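PDB 6T0Q: lectin from Pleurotus ostreatus, which probably binds galactose and N-acetylgalactosamine at sites that hold calcium ions. Local coordinates for residues 55-60 and 146-151; 34-39 and 171-176; 216-221 and 310-315. One frame throughout, in Å; residues are numbered along the deposited sequence.

Contact 1 of 3, residues 55-60 and 146-151; sequences FRKNIT and DESWKT. With NAG (2-acetamido-2-deoxy-beta-D-glucopyranose), chain E.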
loop_
_atom_site.group_PDB
_atom_site.type_symbol
_atom_site.label_atom_id
_atom_site.label_comp_id
_atom_site.label_asym_id
_atom_site.label_seq_id
_atom_site.Cartn_x
_atom_site.Cartn_y
_atom_site.Cartn_z
ATOM N N PHE A 55 -1.326 33.305 19.746
ATOM C CA PHE A 55 0.113 33.441 19.531
ATOM C C PHE A 55 0.464 32.771 18.211
ATOM O O PHE A 55 0.017 31.652 17.951
ATOM C CB PHE A 55 0.904 32.821 20.697
ATOM C CG PHE A 55 0.547 33.424 22.027
ATOM C CD1 PHE A 55 1.189 34.575 22.473
ATOM C CD2 PHE A 55 -0.477 32.890 22.790
ATOM C CE1 PHE A 55 0.831 35.172 23.679
ATOM C CE2 PHE A 55 -0.838 33.465 24.011
ATOM C CZ PHE A 55 -0.189 34.618 24.451
ATOM N N ARG A 56 1.256 33.459 17.384
ATOM C CA ARG A 56 1.557 33.023 16.025
ATOM C C ARG A 56 3.011 33.305 15.699
ATOM O O ARG A 56 3.555 34.341 16.089
ATOM C CB ARG A 56 0.733 33.769 14.964
ATOM C CG ARG A 56 -0.629 33.243 14.674
ATOM C CD ARG A 56 -1.324 34.201 13.701
ATOM N NE ARG A 56 -0.564 34.428 12.467
ATOM C CZ ARG A 56 -0.990 34.076 11.254
ATOM N NH1 ARG A 56 -2.160 33.468 11.117
ATOM N NH2 ARG A 56 -0.249 34.332 10.175
ATOM N N LYS A 57 3.605 32.418 14.903
ATOM C CA LYS A 57 4.944 32.664 14.379
ATOM C C LYS A 57 5.107 31.907 13.067
ATOM O O LYS A 57 4.900 30.691 13.028
ATOM C CB LYS A 57 5.981 32.238 15.401
ATOM C CG LYS A 57 7.379 32.123 14.885
ATOM C CD LYS A 57 8.121 33.422 14.933
ATOM C CE LYS A 57 9.610 33.128 14.829
ATOM N NZ LYS A 57 10.410 34.348 14.644
ATOM N N ASN A 58 5.427 32.632 11.995
ATOM C CA ASN A 58 5.816 32.048 10.710
ATOM C C ASN A 58 7.312 31.776 10.768
ATOM O O ASN A 58 8.116 32.708 10.859
ATOM C CB ASN A 58 5.480 32.999 9.558
ATOM C CG ASN A 58 5.821 32.410 8.176
ATOM O OD1 ASN A 58 6.163 31.232 8.067
ATOM N ND2 ASN A 58 5.723 33.241 7.118
ATOM N N ILE A 59 7.695 30.507 10.724
ATOM C CA ILE A 59 9.095 30.113 10.819
ATOM C C ILE A 59 9.544 29.630 9.447
ATOM O O ILE A 59 8.977 28.678 8.901
ATOM C CB ILE A 59 9.302 29.031 11.889
ATOM C CG1 ILE A 59 8.994 29.612 13.266
ATOM C CG2 ILE A 59 10.723 28.515 11.853
ATOM C CD1 ILE A 59 9.188 28.637 14.409
ATOM N N THR A 60 10.554 30.290 8.888
ATOM C CA THR A 60 11.062 29.939 7.567
ATOM C C THR A 60 12.214 28.943 7.677
ATOM O O THR A 60 12.942 28.911 8.673
ATOM C CB THR A 60 11.509 31.197 6.827
ATOM O OG1 THR A 60 12.397 31.951 7.667
ATOM C CG2 THR A 60 10.302 32.060 6.511
ATOM N N ASP A 146 9.101 33.114 21.904
ATOM C CA ASP A 146 9.797 34.270 22.464
ATOM C C ASP A 146 9.116 35.542 21.958
ATOM O O ASP A 146 8.012 35.494 21.402
ATOM C CB ASP A 146 11.300 34.230 22.129
ATOM C CG ASP A 146 11.588 34.271 20.630
ATOM O OD1 ASP A 146 10.711 34.637 19.814
ATOM O OD2 ASP A 146 12.735 33.928 20.270
ATOM N N GLU A 147 9.788 36.687 22.142
ATOM C CA GLU A 147 9.209 37.979 21.785
ATOM C C GLU A 147 9.080 38.183 20.279
ATOM O O GLU A 147 8.497 39.192 19.860
ATOM C CB GLU A 147 10.043 39.124 22.393
ATOM C CG GLU A 147 11.403 39.380 21.720
ATOM C CD GLU A 147 12.474 38.364 22.115
ATOM O OE1 GLU A 147 12.176 37.428 22.890
ATOM O OE2 GLU A 147 13.625 38.500 21.644
ATOM N N SER A 148 9.590 37.266 19.452
ATOM C CA SER A 148 9.355 37.388 18.015
ATOM C C SER A 148 7.996 36.835 17.600
ATOM O O SER A 148 7.588 37.037 16.456
ATOM C CB SER A 148 10.469 36.692 17.218
ATOM O OG SER A 148 10.424 35.282 17.396
ATOM N N TRP A 149 7.288 36.146 18.492
ATOM C CA TRP A 149 5.938 35.699 18.185
ATOM C C TRP A 149 4.980 36.886 18.232
ATOM O O TRP A 149 5.224 37.875 18.925
ATOM C CB TRP A 149 5.503 34.614 19.178
ATOM C CG TRP A 149 6.191 33.290 18.936
ATOM C CD1 TRP A 149 7.537 33.066 18.826
ATOM C CD2 TRP A 149 5.558 32.013 18.761
ATOM N NE1 TRP A 149 7.779 31.730 18.594
ATOM C CE2 TRP A 149 6.582 31.062 18.548
ATOM C CE3 TRP A 149 4.222 31.586 18.741
ATOM C CZ2 TRP A 149 6.314 29.706 18.334
ATOM C CZ3 TRP A 149 3.955 30.232 18.526
ATOM C CH2 TRP A 149 4.997 29.311 18.335
ATOM N N LYS A 150 3.891 36.792 17.469
ATOM C CA LYS A 150 2.848 37.808 17.481
ATOM C C LYS A 150 1.684 37.362 18.360
ATOM O O LYS A 150 1.409 36.169 18.497
ATOM C CB LYS A 150 2.347 38.096 16.058
ATOM C CG LYS A 150 3.386 38.777 15.147
ATOM C CD LYS A 150 4.036 39.967 15.848
ATOM C CE LYS A 150 4.757 40.902 14.853
ATOM N NZ LYS A 150 3.822 41.587 13.900
ATOM N N THR A 151 0.996 38.337 18.952
ATOM C CA THR A 151 -0.163 38.057 19.787
ATOM C C THR A 151 -1.191 39.166 19.596
ATOM O O THR A 151 -1.003 40.084 18.789
ATOM C CB THR A 151 0.242 37.917 21.264
ATOM O OG1 THR A 151 -0.876 37.450 22.030
ATOM C CG2 THR A 151 0.697 39.246 21.830
HETATM C C1 NAG E . 5.967 32.882 5.720
HETATM C C2 NAG E . 4.713 33.216 4.910
HETATM C C3 NAG E . 4.903 32.840 3.437
HETATM C C4 NAG E . 6.169 33.469 2.863
HETATM C C5 NAG E . 7.358 33.120 3.761
HETATM C C6 NAG E . 8.645 33.790 3.339
HETATM C C7 NAG E . 2.634 33.179 6.208
HETATM C C8 NAG E . 1.496 32.338 6.713
HETATM N N2 NAG E . 3.547 32.546 5.465
HETATM O O3 NAG E . 3.757 33.275 2.717
HETATM O O5 NAG E . 7.108 33.520 5.123
HETATM O O6 NAG E . 8.671 35.148 3.754
HETATM O O7 NAG E . 2.729 34.371 6.471
#
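Lys-57 lies across the indole of Trp-149: its CB sits over the ring face, 3.4 Å from the centroid of the five-membered ring and 13° off the normal. With CG anti to the backbone N (chi1 166°) and a bend at the next bond, the chain crosses the indole at about a right angle and carries NZ to Ser-148 OG, a hydrogen bond of 2.9 Å. Further along, Thr-151 OG1 rests over one face of the Phe-55 ring, 3.3 Å from Phe-55 CE1, and binds the carbonyl of Pro-54.

Between these pairs the backbones are joined by Arg-56 N to Lys-150 O at 2.9 Å and Lys-150 N to Arg-56 O at 2.8 Å. Ser-148 is positioned in turn by Asp-146, whose OD1 accepts from Ser-148 N and Ser-148 OG, the first closing an Asx turn. Trp-149 NE1 is held by the carbonyl of Val-144, and the Arg-56 guanidinium by Asp-167. Asn-58, in an Asn-Ile-Thr sequon, is N-glycosylated: its ND2 is bonded covalently to C1 of an N-acetylglucosamine. The whole is a short antiparallel pairing, entered through a type I turn, that adds the residues after the turn to strand 51-60 of the beta-sheet that also holds strand 109-118.

Contact 2 of 3, residues 34-39 and 171-176; sequences KWIWTG and PSAAVQ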
loop_
_atom_site.group_PDB
_atom_site.type_symbol
_atom_site.label_atom_id
_atom_site.label_comp_id
_atom_site.label_asym_id
_atom_site.label_seq_id
_atom_site.Cartn_x
_atom_site.Cartn_y
_atom_site.Cartn_z
ATOM N N LYS A 34 11.269 30.393 26.028
ATOM C CA LYS A 34 10.718 31.429 26.893
ATOM C C LYS A 34 9.210 31.261 27.059
ATOM O O LYS A 34 8.509 30.812 26.147
ATOM C CB LYS A 34 10.989 32.847 26.339
ATOM C CG LYS A 34 12.421 33.106 25.829
ATOM C CD LYS A 34 13.432 33.015 26.956
ATOM C CE LYS A 34 14.860 33.295 26.459
ATOM N NZ LYS A 34 15.870 32.911 27.494
ATOM N N TRP A 35 8.724 31.634 28.239
ATOM C CA TRP A 35 7.295 31.804 28.471
ATOM C C TRP A 35 6.827 33.099 27.815
ATOM O O TRP A 35 7.482 34.137 27.955
ATOM C CB TRP A 35 7.014 31.866 29.976
ATOM C CG TRP A 35 7.291 30.584 30.692
ATOM C CD1 TRP A 35 8.418 30.252 31.397
ATOM C CD2 TRP A 35 6.412 29.458 30.778
ATOM N NE1 TRP A 35 8.290 28.975 31.909
ATOM C CE2 TRP A 35 7.068 28.469 31.540
ATOM C CE3 TRP A 35 5.132 29.188 30.273
ATOM C CZ2 TRP A 35 6.488 27.227 31.812
ATOM C CZ3 TRP A 35 4.555 27.949 30.544
ATOM C CH2 TRP A 35 5.234 26.989 31.305
ATOM N N ILE A 36 5.691 33.062 27.116
ATOM C CA ILE A 36 5.162 34.298 26.550
ATOM C C ILE A 36 3.695 34.464 26.912
ATOM O O ILE A 36 2.959 33.492 27.130
ATOM C CB ILE A 36 5.339 34.387 25.021
ATOM C CG1 ILE A 36 4.611 33.241 24.313
ATOM C CG2 ILE A 36 6.823 34.447 24.664
ATOM C CD1 ILE A 36 4.734 33.307 22.775
ATOM N N TRP A 37 3.287 35.724 26.988
ATOM C CA TRP A 37 1.885 36.101 27.086
ATOM C C TRP A 37 1.758 37.451 26.380
ATOM O O TRP A 37 2.590 37.796 25.531
ATOM C CB TRP A 37 1.434 36.082 28.563
ATOM C CG TRP A 37 -0.055 36.081 28.722
ATOM C CD1 TRP A 37 -0.833 37.108 29.181
ATOM C CD2 TRP A 37 -0.957 35.013 28.384
ATOM N NE1 TRP A 37 -2.157 36.740 29.166
ATOM C CE2 TRP A 37 -2.260 35.460 28.681
ATOM C CE3 TRP A 37 -0.785 33.717 27.871
ATOM C CZ2 TRP A 37 -3.394 34.660 28.483
ATOM C CZ3 TRP A 37 -1.914 32.916 27.678
ATOM C CH2 TRP A 37 -3.203 33.396 27.983
ATOM N N THR A 38 0.728 38.223 26.732
ATOM C CA THR A 38 0.418 39.462 26.024
ATOM C C THR A 38 1.098 40.688 26.614
ATOM O O THR A 38 1.274 41.682 25.906
ATOM C CB THR A 38 -1.091 39.727 26.036
ATOM O OG1 THR A 38 -1.548 39.818 27.389
ATOM C CG2 THR A 38 -1.852 38.625 25.289
ATOM N N GLY A 39 1.427 40.678 27.899
ATOM C CA GLY A 39 1.877 41.900 28.529
ATOM C C GLY A 39 0.759 42.803 28.994
ATOM O O GLY A 39 1.029 43.940 29.400
ATOM N N PRO A 171 0.804 43.074 17.648
ATOM C CA PRO A 171 1.939 43.379 18.524
ATOM C C PRO A 171 2.751 42.126 18.839
ATOM O O PRO A 171 2.301 40.995 18.647
ATOM C CB PRO A 171 1.269 43.938 19.783
ATOM C CG PRO A 171 -0.059 43.241 19.821
ATOM C CD PRO A 171 -0.482 43.143 18.364
ATOM N N SER A 172 3.971 42.360 19.323
ATOM C CA SER A 172 4.861 41.286 19.752
ATOM C C SER A 172 4.398 40.677 21.070
ATOM O O SER A 172 3.954 41.386 21.978
ATOM C CB SER A 172 6.282 41.819 19.932
ATOM O OG SER A 172 6.736 42.481 18.777
ATOM N N ALA A 173 4.526 39.357 21.184
ATOM C CA ALA A 173 4.325 38.702 22.471
ATOM C C ALA A 173 5.306 39.254 23.508
ATOM O O ALA A 173 6.392 39.735 23.172
ATOM C CB ALA A 173 4.497 37.180 22.324
ATOM N N ALA A 174 4.922 39.188 24.784
ATOM C CA ALA A 174 5.758 39.685 25.872
ATOM C C ALA A 174 6.280 38.511 26.694
ATOM O O ALA A 174 5.496 37.686 27.183
ATOM C CB ALA A 174 4.993 40.668 26.766
ATOM N N VAL A 175 7.605 38.445 26.846
ATOM C CA VAL A 175 8.242 37.348 27.568
ATOM C C VAL A 175 7.866 37.421 29.042
ATOM O O VAL A 175 8.009 38.468 29.685
ATOM C CB VAL A 175 9.765 37.392 27.369
ATOM C CG1 VAL A 175 10.472 36.419 28.329
ATOM C CG2 VAL A 175 10.118 37.075 25.906
ATOM N N GLN A 176 7.364 36.303 29.579
ATOM C CA GLN A 176 6.993 36.192 30.989
ATOM C C GLN A 176 8.078 35.570 31.858
ATOM O O GLN A 176 7.983 35.649 33.089
ATOM C CB GLN A 176 5.719 35.345 31.144
ATOM C CG GLN A 176 4.521 35.919 30.389
ATOM C CD GLN A 176 4.163 37.298 30.890
ATOM O OE1 GLN A 176 3.782 37.461 32.054
ATOM N NE2 GLN A 176 4.301 38.305 30.024
HETATM O O HOH W 1 1.396 42.254 23.235
#
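Ala-174 and Trp-37 exchange two backbone hydrogen bonds, Trp-37 N to Ala-174 O at 3.0 Å and Ala-174 N to Trp-37 O at 2.8 Å, and so define the antiparallel register. A third, from Gln-176 N to Trp-35 O at 2.7 Å, arrives from above the carbonyl plane, 44° out of it. The two short strands run at 125° to one another, well away from strict antiparallel alignment.

Side-chain polarity adds a second grip on one of these carbonyls. Gln-176 folds back, bent at chi2 (-61°), and its NE2 donates to Ala-174 O at 3.1 Å; Ala-174 O lies close to the amide plane of Gln-176, while NE2 stands above the carbonyl plane. Trp-37 N and Gln-176 NE2 approach this oxygen from opposite faces of its plane. The other end of the amide, OE1, accepts from the backbone N of Gly-45, which fixes its rotation. One water donates to both Thr-38 O and Ser-172 O, joining the loops beyond the paired residues.

Apolar contacts fill in around the bonds. The folded Gln-176 lays CG against Trp-37 CB at 3.6 Å, while Ile-36 reaches Ala-173 CB with CD1 at 3.9 Å. The methyl of Ala-174 packs against the backbone of Gly-39, where the chain turns with positive phi.

Strand 34-37 also touches strand 126-135, Ile-36 meeting Ile-127 and Trp-35 meeting Met-128. Strand 51-60 lies against it too: the rings of Trp-37 and Phe-55 meet, and the side chain of Trp-37 comes within about 4 Å of that of Asn-118, a calcium ligand.

Contact 3 of 3, residues 216-221 and 310-315; sequences RAFRKT and WKAIQT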
loop_
_atom_site.group_PDB
_atom_site.type_symbol
_atom_site.label_atom_id
_atom_site.label_comp_id
_atom_site.label_asym_id
_atom_site.label_seq_id
_atom_site.Cartn_x
_atom_site.Cartn_y
_atom_site.Cartn_z
ATOM N N ARG A 216 13.100 -14.737 17.695
ATOM C CA ARG A 216 11.760 -14.711 17.127
ATOM C C ARG A 216 11.602 -13.433 16.321
ATOM O O ARG A 216 12.143 -12.390 16.692
ATOM C CB ARG A 216 10.680 -14.749 18.225
ATOM C CG ARG A 216 10.825 -15.897 19.229
ATOM C CD ARG A 216 10.624 -17.238 18.531
ATOM N NE ARG A 216 10.682 -18.363 19.459
ATOM C CZ ARG A 216 11.690 -19.227 19.535
ATOM N NH1 ARG A 216 12.738 -19.110 18.729
ATOM N NH2 ARG A 216 11.639 -20.222 20.411
ATOM N N ALA A 217 10.838 -13.500 15.232
ATOM C CA ALA A 217 10.631 -12.326 14.395
ATOM C C ALA A 217 9.194 -11.832 14.497
ATOM O O ALA A 217 8.264 -12.609 14.743
ATOM C CB ALA A 217 10.973 -12.610 12.928
ATOM N N PHE A 218 9.032 -10.518 14.300
ATOM C CA PHE A 218 7.754 -9.824 14.409
ATOM C C PHE A 218 7.667 -8.781 13.304
ATOM O O PHE A 218 8.662 -8.123 12.993
ATOM C CB PHE A 218 7.607 -9.144 15.780
ATOM C CG PHE A 218 7.785 -10.093 16.937
ATOM C CD1 PHE A 218 9.046 -10.355 17.447
ATOM C CD2 PHE A 218 6.693 -10.742 17.490
ATOM C CE1 PHE A 218 9.219 -11.240 18.502
ATOM C CE2 PHE A 218 6.852 -11.637 18.539
ATOM C CZ PHE A 218 8.120 -11.882 19.053
ATOM N N ARG A 219 6.477 -8.630 12.717
ATOM C CA ARG A 219 6.278 -7.729 11.588
ATOM C C ARG A 219 4.983 -6.949 11.742
ATOM O O ARG A 219 3.961 -7.499 12.161
ATOM C CB ARG A 219 6.229 -8.489 10.251
ATOM C CG ARG A 219 7.558 -9.050 9.784
ATOM C CD ARG A 219 7.362 -9.945 8.556
ATOM N NE ARG A 219 6.736 -9.232 7.440
ATOM C CZ ARG A 219 7.404 -8.541 6.520
ATOM N NH1 ARG A 219 8.733 -8.457 6.577
ATOM N NH2 ARG A 219 6.742 -7.936 5.541
ATOM N N LYS A 220 5.027 -5.674 11.369
ATOM C CA LYS A 220 3.838 -4.833 11.303
ATOM C C LYS A 220 3.970 -3.894 10.112
ATOM O O LYS A 220 4.990 -3.214 9.965
ATOM C CB LYS A 220 3.641 -4.033 12.596
ATOM C CG LYS A 220 2.470 -3.047 12.564
ATOM C CD LYS A 220 1.117 -3.757 12.645
ATOM C CE LYS A 220 -0.011 -2.729 12.645
ATOM N NZ LYS A 220 -1.341 -3.374 12.665
ATOM N N THR A 221 2.946 -3.863 9.265
ATOM C CA THR A 221 2.917 -2.989 8.101
ATOM C C THR A 221 1.860 -1.909 8.283
ATOM O O THR A 221 0.752 -2.186 8.742
ATOM C CB THR A 221 2.619 -3.790 6.830
ATOM O OG1 THR A 221 3.679 -4.723 6.616
ATOM C CG2 THR A 221 2.503 -2.867 5.608
ATOM N N TRP A 310 0.230 -7.688 15.179
ATOM C CA TRP A 310 1.540 -7.984 14.622
ATOM C C TRP A 310 1.610 -9.456 14.224
ATOM O O TRP A 310 1.002 -10.312 14.862
ATOM C CB TRP A 310 2.636 -7.663 15.643
ATOM C CG TRP A 310 2.851 -6.175 15.857
ATOM C CD1 TRP A 310 1.926 -5.256 16.264
ATOM C CD2 TRP A 310 4.073 -5.456 15.665
ATOM N NE1 TRP A 310 2.504 -3.996 16.339
ATOM C CE2 TRP A 310 3.822 -4.100 15.980
ATOM C CE3 TRP A 310 5.361 -5.825 15.244
ATOM C CZ2 TRP A 310 4.813 -3.117 15.895
ATOM C CZ3 TRP A 310 6.342 -4.848 15.163
ATOM C CH2 TRP A 310 6.063 -3.513 15.487
ATOM N N LYS A 311 2.348 -9.744 13.156
ATOM C CA LYS A 311 2.638 -11.126 12.791
ATOM C C LYS A 311 3.945 -11.563 13.442
ATOM O O LYS A 311 4.841 -10.751 13.677
ATOM C CB LYS A 311 2.732 -11.291 11.271
ATOM C CG LYS A 311 1.463 -10.897 10.524
ATOM C CD LYS A 311 0.240 -11.487 11.194
ATOM C CE LYS A 311 -0.501 -12.452 10.293
ATOM N NZ LYS A 311 -1.639 -13.064 11.034
ATOM N N ALA A 312 4.049 -12.860 13.723
ATOM C CA ALA A 312 5.173 -13.412 14.467
ATOM C C ALA A 312 5.503 -14.801 13.932
ATOM O O ALA A 312 4.631 -15.489 13.399
ATOM C CB ALA A 312 4.854 -13.489 15.970
ATOM N N ILE A 313 6.759 -15.219 14.087
ATOM C CA ILE A 313 7.172 -16.549 13.638
ATOM C C ILE A 313 8.315 -17.033 14.523
ATOM O O ILE A 313 9.150 -16.240 14.964
ATOM C CB ILE A 313 7.556 -16.539 12.137
ATOM C CG1 ILE A 313 7.477 -17.953 11.554
ATOM C CG2 ILE A 313 8.940 -15.935 11.921
ATOM C CD1 ILE A 313 7.627 -17.998 10.042
ATOM N N GLN A 314 8.356 -18.346 14.780
ATOM C CA GLN A 314 9.320 -18.882 15.740
ATOM C C GLN A 314 10.655 -19.252 15.106
ATOM O O GLN A 314 11.701 -19.101 15.746
ATOM C CB GLN A 314 8.731 -20.101 16.463
ATOM C CG GLN A 314 7.511 -19.744 17.295
ATOM C CD GLN A 314 6.897 -20.930 18.006
ATOM O OE1 GLN A 314 7.588 -21.895 18.342
ATOM N NE2 GLN A 314 5.587 -20.864 18.240
ATOM N N THR A 315 10.642 -19.764 13.879
ATOM C CA THR A 315 11.864 -19.984 13.111
ATOM C C THR A 315 11.954 -18.853 12.097
ATOM O O THR A 315 11.129 -18.760 11.182
ATOM C CB THR A 315 11.864 -21.343 12.413
ATOM O OG1 THR A 315 11.834 -22.391 13.389
ATOM C CG2 THR A 315 13.116 -21.492 11.554
#
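The broad indole of Trp-310 provides the floor on which Lys-220 settles. Lys-220 CB is the bump, 3.3 Å from the centroid of the six-membered ring and over its face, and the chain then runs across the ring at about a right angle. Placing CG anti to the backbone N (chi1 176°), followed by a bend at chi2, lets CG and CD continue over the pyrrole side, while NZ goes on to Ser-309 OG. Trp-310 NE1 donates to the carbonyl of Val-305, which tethers the indole.

On the same face of the sheet as Phe-218, small fits against large: the methyl of Ala-312 nestles beside the phenyl, its CB 3.6 Å from Phe-218 CD2. The CB of Phe-218 also meets Trp-310 CE3 at 4.0 Å, so the two aromatic residues are neighbours across the strands. Ala-217 and Ile-313 form the corresponding pair on the other face, Ala-217 CB to Ile-313 CG2 at 4.0 Å.

At the far end Arg-216 reaches over Gln-314. Gln-314 CB lies over one face of the guanidinium, whose plane is turned only 21° from the glutamine amide; Arg-216 NH2 forms a salt bridge with Asp-205, which anchors the guanidinium.

Four backbone bonds hold these fits in register, among them Arg-219 N to Lys-311 O at 2.8 Å and Lys-311 N to Arg-219 O at 2.9 Å. Arg-219 itself is pinned by Glu-327 and by carbonyls of the loop 320-323. This is regular antiparallel beta pairing within a sheet: strand 311-313 is flanked by 214-222 and 331-338.

Contacts 1 and 2 are neighbours, their centres 10 Å apart; the centre of contact 3 lies about 46 Å from that of contact 1 and 51 Å from that of contact 2, across the chain's centre. Contact 1, in the sheet of strands 51-60 and 109-118, is nested inside the loop closed by contact 2, the pair 34-37/174-178; contact 3, in the sheet of 214-222 and 331-338, follows both. Probable hydrogen bonds, Trp-149 O to Ala-173 N and Thr-151 N to Pro-171 O, run the chain before strand 174-178 beside residues 149-151. Contact 3 repeats contact 1's lysine-over-tryptophan packing, consistent with two related halves, each with a calcium site, forming a tandem-module lectin.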